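Local structure of mannan endo-1,6-alpha-mannosidase (Chaetomium thermophilum, 6RY0) at residues A141-D150 / P409-R419; F299-E310 / F323-M331. The protein is a calcium-binding family 76 glycosidase that probably cleaves alpha-1,6-mannosidic linkages and is thought to help transfer GPI-anchored glycoproteins into the fungal cell wall. All blocks are in the same frame, centred on the assembly; numbering follows the deposited sequence. Where two conformers were deposited one is given.

Contact 1 of 2, residues A141-D150 / P409-R419; sequences AENKFPNPPD and PPATNETGISR
A411 closes down on E142 at the C-terminal end of helix 127-142: its backbone N sits 2.8 Å from E142 O, in the carbonyl plane on a lone pair, and the bond is nearly straight at 172°. The P410 ring packs alongside the start of the E142 side chain, CB to CB 3.9 Å, and also rests on V333, Q336 and I337 of helix 323-337. The E142 carboxylate itself turns to R208 in a salt bridge. One residue back, A141 CB meets S418 CB at 4.0 Å. This is the tight, buried part. Two waters fill in its hydrogen bonding, one donating to A141 O while accepting from I417 N, the other donating to both E142 O and P409 O. The helix stops here in a Schellman motif, with K144 at positive phi, so the loop following helix 389-401 wraps over a helix end of the (alpha/alpha)6 barrel expected for this family. Toward solvent the fit loosens. K144 crosses I417 at about a right angle, CE 3.8 Å from CG2, and its NZ makes a weak bond to T415 O at 3.2 Å. Wedged between the backbone N and carbonyl carbon (chi1 60°), I417 CG1 lies beside the N147 amide. From there N147 ND2 donates to I417 O at 2.9 Å, coming in from above the carbonyl plane by 59°. A water donating to N147 OD1 accepts from S418 OG, which also bonds L156 N. Farthest out, R419 has waters at the edge of its guanidinium: one is shared with N147 ND2, another donates to P148 O and D150 OD1. The D150 carboxylate stands almost perpendicular to the R419 guanidinium; D150 OD1 is 4.1 Å from R419 NH2, well out of its plane, so any attraction is probably one of charge only.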
# COMPACT_ATOMS: atom_id res chain seq x y z
N ALA A 141 -1.19 1.48 13.80
CA ALA A 141 -1.13 0.65 15.01
C ALA A 141 0.27 0.01 15.16
O ALA A 141 0.87 0.03 16.24
CB ALA A 141 -2.22 -0.42 15.00
N GLU A 142 0.80 -0.55 14.07
CA GLU A 142 2.12 -1.18 14.11
C GLU A 142 3.23 -0.22 14.47
O GLU A 142 4.23 -0.61 15.09
CB GLU A 142 2.43 -1.78 12.73
CG GLU A 142 1.59 -3.00 12.39
CD GLU A 142 1.57 -3.34 10.91
OE1 GLU A 142 2.03 -2.51 10.09
OE2 GLU A 142 1.05 -4.44 10.56
N ASN A 143 3.09 1.02 14.05
CA ASN A 143 4.14 2.02 14.23
C ASN A 143 3.94 2.85 15.50
O ASN A 143 4.69 3.76 15.78
CB ASN A 143 4.23 2.92 13.00
CG ASN A 143 4.87 2.24 11.82
OD1 ASN A 143 5.26 1.09 11.90
ND2 ASN A 143 4.96 2.95 10.68
N LYS A 144 2.90 2.54 16.28
CA LYS A 144 2.58 3.30 17.49
C LYS A 144 2.35 4.77 17.17
O LYS A 144 2.69 5.66 17.94
CB LYS A 144 3.63 3.08 18.58
CG LYS A 144 3.75 1.64 18.98
CD LYS A 144 4.80 1.38 20.06
CE LYS A 144 4.50 2.02 21.36
NZ LYS A 144 5.52 1.54 22.32
N PHE A 145 1.75 5.02 16.00
CA PHE A 145 1.36 6.39 15.63
C PHE A 145 0.41 6.91 16.71
O PHE A 145 -0.46 6.17 17.18
CB PHE A 145 0.71 6.34 14.25
CG PHE A 145 0.50 7.66 13.59
CD1 PHE A 145 1.57 8.42 13.17
CD2 PHE A 145 -0.75 8.11 13.29
CE1 PHE A 145 1.39 9.61 12.52
CE2 PHE A 145 -0.95 9.29 12.64
CZ PHE A 145 0.13 10.05 12.27
N PRO A 146 0.52 8.18 17.10
CA PRO A 146 -0.34 8.64 18.19
C PRO A 146 -1.81 8.34 17.98
O PRO A 146 -2.35 8.43 16.87
CB PRO A 146 -0.08 10.15 18.22
CG PRO A 146 1.36 10.26 17.75
CD PRO A 146 1.49 9.20 16.68
N ASN A 147 -2.48 7.96 19.05
CA ASN A 147 -3.87 7.57 18.98
C ASN A 147 -4.77 8.76 18.74
O ASN A 147 -4.57 9.82 19.33
CB ASN A 147 -4.30 6.91 20.28
CG ASN A 147 -3.64 5.57 20.51
OD1 ASN A 147 -3.29 4.84 19.57
ND2 ASN A 147 -3.51 5.20 21.77
N PRO A 148 -5.85 8.56 17.99
CA PRO A 148 -6.94 9.55 17.93
C PRO A 148 -7.54 9.79 19.28
O PRO A 148 -7.37 8.97 20.19
CB PRO A 148 -7.98 8.88 17.01
CG PRO A 148 -7.17 7.91 16.17
CD PRO A 148 -6.16 7.38 17.16
N PRO A 149 -8.28 10.90 19.43
CA PRO A 149 -8.99 11.15 20.69
C PRO A 149 -9.88 9.98 21.10
O PRO A 149 -10.29 9.13 20.29
CB PRO A 149 -9.82 12.39 20.36
CG PRO A 149 -8.98 13.13 19.33
CD PRO A 149 -8.48 12.00 18.46
N ASP A 150 -10.21 9.99 22.38
CA ASP A 150 -10.88 8.85 22.96
C ASP A 150 -12.25 8.56 22.34
O ASP A 150 -12.69 7.42 22.33
CB ASP A 150 -11.12 9.09 24.45
CG ASP A 150 -9.84 9.22 25.25
OD1 ASP A 150 -8.76 8.94 24.74
OD2 ASP A 150 -9.95 9.57 26.46
N PRO A 409 10.82 -2.68 14.64
CA PRO A 409 9.92 -3.51 13.84
C PRO A 409 8.47 -3.17 14.16
O PRO A 409 8.19 -2.54 15.19
CB PRO A 409 10.27 -4.91 14.30
CG PRO A 409 10.71 -4.73 15.73
CD PRO A 409 11.44 -3.43 15.75
N PRO A 410 7.54 -3.61 13.30
CA PRO A 410 6.12 -3.42 13.64
C PRO A 410 5.83 -3.97 15.03
O PRO A 410 6.26 -5.07 15.39
CB PRO A 410 5.40 -4.25 12.56
CG PRO A 410 6.40 -4.55 11.53
CD PRO A 410 7.74 -4.34 12.04
N ALA A 411 5.08 -3.20 15.81
CA ALA A 411 4.65 -3.62 17.14
C ALA A 411 3.54 -4.66 17.01
O ALA A 411 2.81 -4.71 16.01
CB ALA A 411 4.15 -2.43 17.92
N THR A 412 3.41 -5.46 18.06
CA THR A 412 2.23 -6.28 18.28
C THR A 412 1.45 -5.67 19.45
O THR A 412 1.85 -4.64 20.02
CB THR A 412 2.55 -7.72 18.58
OG1 THR A 412 3.09 -7.81 19.91
CG2 THR A 412 3.52 -8.36 17.57
N ASN A 413 0.37 -6.33 19.87
CA ASN A 413 -0.36 -5.89 21.04
C ASN A 413 0.47 -5.98 22.32
O ASN A 413 0.06 -5.45 23.34
CB ASN A 413 -1.73 -6.55 21.20
CG ASN A 413 -1.67 -8.03 21.48
OD1 ASN A 413 -0.62 -8.61 21.78
ND2 ASN A 413 -2.84 -8.64 21.42
N GLU A 414 1.65 -6.62 22.29
CA GLU A 414 2.51 -6.64 23.46
C GLU A 414 3.01 -5.25 23.83
O GLU A 414 3.12 -4.93 25.02
CB GLU A 414 3.69 -7.58 23.23
CG GLU A 414 3.28 -9.03 23.25
CD GLU A 414 4.44 -10.00 23.11
OE1 GLU A 414 5.61 -9.55 23.03
OE2 GLU A 414 4.19 -11.22 23.06
N THR A 415 3.31 -4.42 22.84
CA THR A 415 3.83 -3.08 23.08
C THR A 415 3.05 -1.97 22.38
O THR A 415 3.29 -0.80 22.63
CB THR A 415 5.33 -2.95 22.72
OG1 THR A 415 5.48 -3.04 21.30
CG2 THR A 415 6.18 -4.03 23.40
N GLY A 416 2.11 -2.31 21.51
CA GLY A 416 1.35 -1.31 20.82
C GLY A 416 0.48 -0.52 21.79
O GLY A 416 0.21 -0.94 22.92
N ILE A 417 0.00 0.62 21.32
CA ILE A 417 -0.82 1.52 22.12
C ILE A 417 -2.24 1.71 21.58
O ILE A 417 -3.06 2.33 22.24
CB ILE A 417 -0.15 2.90 22.33
CG1 ILE A 417 0.08 3.59 20.98
CG2 ILE A 417 1.15 2.75 23.10
CD1 ILE A 417 0.56 5.03 21.10
N SER A 418 -2.55 1.11 20.43
CA SER A 418 -3.89 1.26 19.87
C SER A 418 -4.87 0.34 20.60
O SER A 418 -4.49 -0.40 21.53
CB SER A 418 -3.84 1.05 18.35
OG SER A 418 -5.07 1.41 17.75
N ARG A 419 -6.13 0.44 20.22
CA ARG A 419 -7.22 -0.34 20.80
C ARG A 419 -8.09 -0.83 19.67
O ARG A 419 -8.29 -0.14 18.65
CB ARG A 419 -8.05 0.49 21.80
CG ARG A 419 -7.23 0.99 22.99
CD ARG A 419 -8.08 1.80 23.97
NE ARG A 419 -8.59 3.06 23.43
CZ ARG A 419 -7.91 4.20 23.36
NH1 ARG A 419 -6.64 4.27 23.74
NH2 ARG A 419 -8.50 5.27 22.87
O HOH W 1 -0.18 1.22 18.54
O HOH W 2 6.95 -0.08 15.64
O HOH W 3 -5.40 4.06 18.07
O HOH W 4 -5.02 6.82 23.69
O HOH W 5 -7.28 7.97 22.72
O HOH W 6 -11.36 5.29 22.72

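Contact 2 of 2, residues F299-E310 / F323-M331; sequences FKDGVVFEIPCE and FKGYVHRWM
The F299 ring has V304 CA 4.0 Å above one face, displaced toward the rim, while M331 SD reaches it obliquely, 3.9 Å from CE1, in a Met-aromatic contact. F299 and V304 belong to a small beta hairpin, turned by a type I' turn from K300 to V303; it and the loop after it pack on the first turns of helix 323-337. H328 turns its ring edge to V304 CG1, which lies in the ring plane; NE2 on that edge bonds S352. F323 likewise presents an edge: E306 OE2 lies in its plane, 3.8 Å from CD2, with carboxylate and ring 85° apart, and Y262 stacks on the same ring. V304 points at the helix, CG1 3.6 Å from K324 CB, and CG2 facing V327. E306 OE1 approaches F323 CB at 3.4 Å; it accepts from S261 and from a water that also takes the K324 N-H. K324, bent at chi3 (56°), swings its ammonium past V304 to E310, forming a buried salt bridge that F371 supplements through its carbonyl O and ring. An alanine in place of E310 would probably leave this ammonium without its charge mate and the E306 N-H without an acceptor. E306 N and K324 NZ grip E310 OE1 from opposite faces of the carboxylate plane, at 2.9 Å on the anti side and 2.7 Å on the syn side respectively.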
# COMPACT_ATOMS: atom_id res chain seq x y z
N PHE A 299 13.38 -5.51 -10.70
CA PHE A 299 14.61 -4.78 -10.47
C PHE A 299 15.50 -4.96 -11.68
O PHE A 299 15.84 -6.06 -12.08
CB PHE A 299 15.27 -5.22 -9.16
CG PHE A 299 14.54 -4.68 -7.97
CD1 PHE A 299 13.42 -5.31 -7.46
CD2 PHE A 299 14.93 -3.49 -7.37
CE1 PHE A 299 12.73 -4.79 -6.36
CE2 PHE A 299 14.24 -2.97 -6.30
CZ PHE A 299 13.15 -3.60 -5.79
N LYS A 300 15.85 -3.84 -12.30
CA LYS A 300 16.64 -3.81 -13.52
C LYS A 300 17.92 -3.07 -13.21
O LYS A 300 17.91 -1.89 -12.88
CB LYS A 300 15.85 -3.11 -14.61
CG LYS A 300 14.68 -4.00 -14.96
CD LYS A 300 13.96 -3.68 -16.21
CE LYS A 300 12.76 -4.55 -16.39
NZ LYS A 300 13.13 -5.97 -16.66
N ASP A 301 19.04 -3.79 -13.25
CA ASP A 301 20.30 -3.23 -12.81
C ASP A 301 20.15 -2.54 -11.45
O ASP A 301 20.67 -1.44 -11.26
CB ASP A 301 20.88 -2.25 -13.87
CG ASP A 301 20.91 -2.85 -15.33
OD1 ASP A 301 21.27 -4.02 -15.49
OD2 ASP A 301 20.62 -2.14 -16.33
N GLY A 302 19.41 -3.17 -10.54
CA GLY A 302 19.31 -2.66 -9.20
C GLY A 302 18.25 -1.58 -8.98
O GLY A 302 18.23 -1.01 -7.90
N VAL A 303 17.37 -1.32 -9.95
CA VAL A 303 16.42 -0.24 -9.84
C VAL A 303 15.02 -0.76 -10.09
O VAL A 303 14.78 -1.46 -11.09
CB VAL A 303 16.76 0.88 -10.83
CG1 VAL A 303 15.80 2.05 -10.62
CG2 VAL A 303 18.22 1.32 -10.66
N VAL A 304 14.08 -0.41 -9.23
CA VAL A 304 12.70 -0.84 -9.43
C VAL A 304 12.14 -0.23 -10.73
O VAL A 304 12.39 0.94 -11.05
CB VAL A 304 11.84 -0.46 -8.22
CG1 VAL A 304 11.76 1.03 -8.08
CG2 VAL A 304 10.47 -1.11 -8.29
N PHE A 305 11.34 -1.01 -11.44
CA PHE A 305 10.89 -0.66 -12.78
C PHE A 305 9.46 -1.18 -12.94
O PHE A 305 9.22 -2.38 -12.74
CB PHE A 305 11.84 -1.26 -13.82
CG PHE A 305 11.61 -0.79 -15.20
CD1 PHE A 305 10.71 -1.40 -16.01
CD2 PHE A 305 12.32 0.30 -15.69
CE1 PHE A 305 10.54 -0.94 -17.32
CE2 PHE A 305 12.17 0.73 -16.98
CZ PHE A 305 11.27 0.14 -17.77
N GLU A 306 8.55 -0.31 -13.34
CA GLU A 306 7.14 -0.69 -13.44
C GLU A 306 6.88 -1.33 -14.80
O GLU A 306 6.47 -0.66 -15.75
CB GLU A 306 6.23 0.51 -13.17
CG GLU A 306 4.81 0.11 -12.84
CD GLU A 306 4.76 -0.81 -11.64
OE1 GLU A 306 5.30 -0.40 -10.59
OE2 GLU A 306 4.22 -1.93 -11.75
N ILE A 307 7.15 -2.64 -14.88
CA ILE A 307 7.24 -3.31 -16.19
C ILE A 307 6.02 -3.10 -17.11
O ILE A 307 6.26 -3.04 -18.30
CB ILE A 307 7.84 -4.74 -16.16
CG1 ILE A 307 7.02 -5.59 -15.25
CG2 ILE A 307 9.32 -4.75 -15.73
CD1 ILE A 307 7.61 -6.97 -14.90
N PRO A 308 4.76 -3.01 -16.63
CA PRO A 308 3.70 -2.87 -17.62
C PRO A 308 3.62 -1.54 -18.31
O PRO A 308 2.92 -1.46 -19.32
CB PRO A 308 2.41 -3.11 -16.81
CG PRO A 308 2.88 -3.89 -15.60
CD PRO A 308 4.20 -3.26 -15.28
N CYS A 309 4.27 -0.50 -17.80
CA CYS A 309 4.09 0.83 -18.36
C CYS A 309 5.33 1.67 -18.51
O CYS A 309 5.33 2.56 -19.33
CB CYS A 309 3.00 1.59 -17.59
SG CYS A 309 3.40 2.00 -15.88
N GLU A 310 6.39 1.43 -17.75
CA GLU A 310 7.50 2.37 -17.67
C GLU A 310 8.41 2.35 -18.91
O GLU A 310 9.22 3.24 -19.08
CB GLU A 310 8.30 2.09 -16.39
CG GLU A 310 9.38 3.10 -16.11
CD GLU A 310 10.04 2.98 -14.74
OE1 GLU A 310 9.48 2.36 -13.82
OE2 GLU A 310 11.13 3.58 -14.59
N PHE A 323 3.31 2.89 -7.33
CA PHE A 323 3.54 1.50 -6.89
C PHE A 323 4.94 1.29 -6.37
O PHE A 323 5.14 0.58 -5.37
CB PHE A 323 3.22 0.50 -8.00
CG PHE A 323 1.79 0.45 -8.48
CD1 PHE A 323 0.73 1.03 -7.76
CD2 PHE A 323 1.49 -0.21 -9.66
CE1 PHE A 323 -0.57 0.96 -8.24
CE2 PHE A 323 0.20 -0.30 -10.12
CZ PHE A 323 -0.83 0.29 -9.41
N LYS A 324 5.95 1.86 -7.04
CA LYS A 324 7.32 1.57 -6.66
C LYS A 324 7.63 2.11 -5.25
O LYS A 324 8.49 1.56 -4.56
CB LYS A 324 8.32 2.03 -7.73
CG LYS A 324 8.25 3.51 -8.05
CD LYS A 324 9.27 3.92 -9.12
CE LYS A 324 9.13 3.14 -10.41
NZ LYS A 324 9.89 3.76 -11.53
N GLY A 325 6.93 3.14 -4.78
CA GLY A 325 7.11 3.57 -3.40
C GLY A 325 6.66 2.52 -2.40
O GLY A 325 7.29 2.28 -1.37
N TYR A 326 5.49 1.91 -2.67
CA TYR A 326 5.01 0.81 -1.83
C TYR A 326 5.99 -0.35 -1.85
O TYR A 326 6.26 -0.96 -0.81
CB TYR A 326 3.64 0.28 -2.29
CG TYR A 326 2.64 1.35 -2.60
CD1 TYR A 326 2.63 2.56 -1.93
CD2 TYR A 326 1.71 1.16 -3.59
CE1 TYR A 326 1.73 3.56 -2.25
CE2 TYR A 326 0.78 2.15 -3.91
CZ TYR A 326 0.80 3.34 -3.25
OH TYR A 326 -0.06 4.37 -3.57
N VAL A 327 6.55 -0.67 -3.02
CA VAL A 327 7.53 -1.75 -3.12
C VAL A 327 8.67 -1.50 -2.13
O VAL A 327 9.06 -2.38 -1.37
CB VAL A 327 8.04 -1.89 -4.56
CG1 VAL A 327 9.17 -2.89 -4.62
CG2 VAL A 327 6.91 -2.28 -5.50
N HIS A 328 9.22 -0.28 -2.15
CA HIS A 328 10.30 0.02 -1.23
C HIS A 328 9.89 -0.11 0.23
O HIS A 328 10.58 -0.74 1.02
CB HIS A 328 10.83 1.46 -1.49
CG HIS A 328 11.90 1.52 -2.55
ND1 HIS A 328 13.22 1.62 -2.21
CD2 HIS A 328 11.87 1.49 -3.92
CE1 HIS A 328 13.94 1.65 -3.34
NE2 HIS A 328 13.15 1.57 -4.39
N ARG A 329 8.79 0.53 0.61
CA ARG A 329 8.41 0.54 2.03
C ARG A 329 8.08 -0.85 2.52
O ARG A 329 8.44 -1.22 3.65
CB ARG A 329 7.21 1.49 2.26
CG ARG A 329 7.56 2.93 2.27
CD ARG A 329 6.30 3.85 2.14
NE ARG A 329 5.33 3.49 3.10
CZ ARG A 329 4.05 3.25 2.85
NH1 ARG A 329 3.48 3.42 1.65
NH2 ARG A 329 3.28 2.81 3.86
N TRP A 330 7.35 -1.61 1.71
CA TRP A 330 6.92 -2.95 2.11
C TRP A 330 8.11 -3.91 2.14
O TRP A 330 8.25 -4.69 3.09
CB TRP A 330 5.85 -3.46 1.17
CG TRP A 330 4.55 -2.73 1.25
CD1 TRP A 330 4.11 -1.93 2.24
CD2 TRP A 330 3.54 -2.73 0.24
NE1 TRP A 330 2.87 -1.41 1.89
CE2 TRP A 330 2.51 -1.90 0.66
CE3 TRP A 330 3.44 -3.35 -1.00
CZ2 TRP A 330 1.36 -1.69 -0.08
CZ3 TRP A 330 2.32 -3.11 -1.77
CH2 TRP A 330 1.29 -2.31 -1.29
N MET A 331 8.98 -3.86 1.14
CA MET A 331 10.16 -4.73 1.15
C MET A 331 11.08 -4.41 2.32
O MET A 331 11.68 -5.31 2.91
CB MET A 331 10.91 -4.68 -0.17
CG MET A 331 10.14 -5.35 -1.31
SD MET A 331 10.99 -5.36 -2.90
CE MET A 331 12.23 -6.61 -2.61
O HOH W 7 12.67 3.21 -12.50
O HOH W 8 5.63 2.25 -9.91

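From the N terminus, the chain first reaches 141-150, where helix 127-142 ends, and this half of contact 1 waits 258 residues, half of them helical, for its partner. Within that span, contact 2 closes a short loop: the 299-310 hairpin region is followed by twelve residues, among them C316, disulfide-bonded to C309, and then helix 323-337 packs back. Helix 389-401 follows before 409-419 closes contact 1, so the small loop sits wholly within the large one and the two do not cross. Their centres are 29 Å apart, on opposite sides of the chain's centre. D88 bridges a residue of each, hydrogen-bonding N143 and salt-bridging R329; helix 323-337 serves both contacts, its later turns beside contact 1.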